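Local coordinates for cellulose-binding protein (Saccharophagus degradans, PDB 2X32), which binds a long polyisoprenoid diphosphate (octaprenyl diphosphate) through its YceI-like domain and is implicated in plant cell wall breakdown, at residues A[64-67]-A[68-72]. Numbering follows the deposited sequence. Where two conformers were deposited one is given.
Sequences NGRM and RDYLF
The guanidinium of Arg-68 lies flat against the backbone of Asn-64 and Gly-65, one turn earlier in the helix. One of its faces takes Gly-65 CA, 3.1 Å above the plane and displaced toward the rim, with Asn-64 O beside it. A bend at chi3 (-50°) folds the Arg-68 chain back over this turn and brings Arg-68 NH1 to 3.5 Å from Asn-64 CB. Gly-65 has no side chain, so the group can lie this close to the backbone. Asp-69 CB sits over the centre of one face of the Tyr-70 ring; Arg-66 O approaches that ring obliquely. The Phe-72 ring has Leu-71 CD2 over one face, toward the rim, and Met-67 CE meets it obliquely at CE2.

Met-67 lies alongside both Leu-71 and Phe-72. Its chain turns at chi3 (74°), and the CE methyl reaches both, touching Leu-71 CD2 and Phe-72 CE2 from one side. Met-67 CE is 3.2 Å from Leu-71 CD2, tighter than usual for carbons, but Met-67 has two conformers, so the closeness is doubtful.

The first turns here are regular alpha helix, with Arg-68 N bonded to Asn-64 O and Asp-69 N to Gly-65 O. The backbone then widens into a pi-type turn. Met-67 O receives Phe-72 N almost head-on, at 2.9 Å, and Leu-71 N at 3.2 Å from above the carbonyl plane.

Helix 61-72 lies toward one end of the molecule, between strand 56-57 and helix 149-158. Asn-64 OD1 is hydrogen-bonded to Thr-58 N, while Met-67, Arg-68 and Phe-72 touch Val-56 of strand 56-57. Arg-66, Tyr-70 and Leu-71 meet helix 149-158. Leu-71 also touches the bound octaprenyl diphosphate, so this helix helps line the lipid pocket.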
# COMPACT_ATOMS: atom_id res chain seq x y z
N ASN A 64 16.48 -2.90 6.64
CA ASN A 64 15.28 -2.22 7.14
C ASN A 64 15.62 -0.84 7.64
O ASN A 64 14.89 0.11 7.38
CB ASN A 64 14.60 -2.98 8.28
CG ASN A 64 14.12 -4.37 7.89
OD1 ASN A 64 13.85 -4.63 6.71
ND2 ASN A 64 13.90 -5.25 8.92
N GLY A 65 16.72 -0.72 8.37
CA GLY A 65 17.11 0.55 8.92
C GLY A 65 17.46 1.56 7.84
O GLY A 65 17.08 2.73 7.92
N ARG A 66 18.18 1.08 6.82
CA ARG A 66 18.55 1.95 5.70
C ARG A 66 17.26 2.39 4.98
O ARG A 66 17.15 3.54 4.56
CB ARG A 66 19.50 1.24 4.74
CG ARG A 66 20.88 1.02 5.34
CD ARG A 66 21.66 0.08 4.50
NE ARG A 66 23.06 -0.03 4.96
CZ ARG A 66 24.02 -0.67 4.29
NH1 ARG A 66 23.77 -1.26 3.12
NH2 ARG A 66 25.26 -0.69 4.80
N MET A 67 16.29 1.49 4.82
CA MET A 67 15.06 1.92 4.18
C MET A 67 14.30 2.94 5.03
O MET A 67 13.80 3.94 4.51
CB MET A 67 14.18 0.73 3.83
CG MET A 67 14.70 -0.12 2.69
SD MET A 67 13.35 -1.22 2.24
CE MET A 67 12.28 -0.06 1.40
N ARG A 68 14.23 2.77 6.34
CA ARG A 68 13.59 3.77 7.18
C ARG A 68 14.29 5.11 7.16
O ARG A 68 13.67 6.15 7.04
CB ARG A 68 13.45 3.27 8.62
CG ARG A 68 12.59 2.04 8.84
CD ARG A 68 12.51 1.63 10.31
NE ARG A 68 13.88 1.55 10.94
CZ ARG A 68 14.58 0.44 11.17
NH1 ARG A 68 14.10 -0.75 10.88
NH2 ARG A 68 15.81 0.51 11.72
N ASP A 69 15.61 5.08 7.30
CA ASP A 69 16.40 6.29 7.48
C ASP A 69 16.64 7.07 6.20
O ASP A 69 16.55 8.31 6.22
CB ASP A 69 17.74 5.92 8.12
CG ASP A 69 17.58 5.37 9.56
OD1 ASP A 69 16.49 5.55 10.17
OD2 ASP A 69 18.55 4.75 10.02
N TYR A 70 16.91 6.36 5.13
CA TYR A 70 17.38 7.02 3.91
C TYR A 70 16.45 6.94 2.75
O TYR A 70 16.58 7.76 1.84
CB TYR A 70 18.73 6.46 3.50
CG TYR A 70 19.72 6.51 4.61
CD1 TYR A 70 20.03 7.71 5.27
CD2 TYR A 70 20.32 5.36 5.02
CE1 TYR A 70 20.96 7.72 6.33
CE2 TYR A 70 21.20 5.35 6.04
CZ TYR A 70 21.51 6.50 6.70
OH TYR A 70 22.48 6.38 7.71
N LEU A 71 15.49 6.02 2.77
CA LEU A 71 14.51 5.95 1.69
C LEU A 71 13.23 6.69 2.11
O LEU A 71 12.92 7.75 1.58
CB LEU A 71 14.28 4.53 1.22
CG LEU A 71 13.22 4.36 0.16
CD1 LEU A 71 13.77 4.85 -1.18
CD2 LEU A 71 12.75 2.88 0.16
N PHE A 72 12.48 6.12 3.05
CA PHE A 72 11.26 6.68 3.48
C PHE A 72 11.46 7.91 4.34
O PHE A 72 10.58 8.78 4.43
CB PHE A 72 10.43 5.65 4.22
CG PHE A 72 10.08 4.47 3.35
CD1 PHE A 72 9.47 4.67 2.10
CD2 PHE A 72 10.29 3.19 3.76
CE1 PHE A 72 9.17 3.62 1.31
CE2 PHE A 72 10.00 2.12 2.95
CZ PHE A 72 9.45 2.30 1.75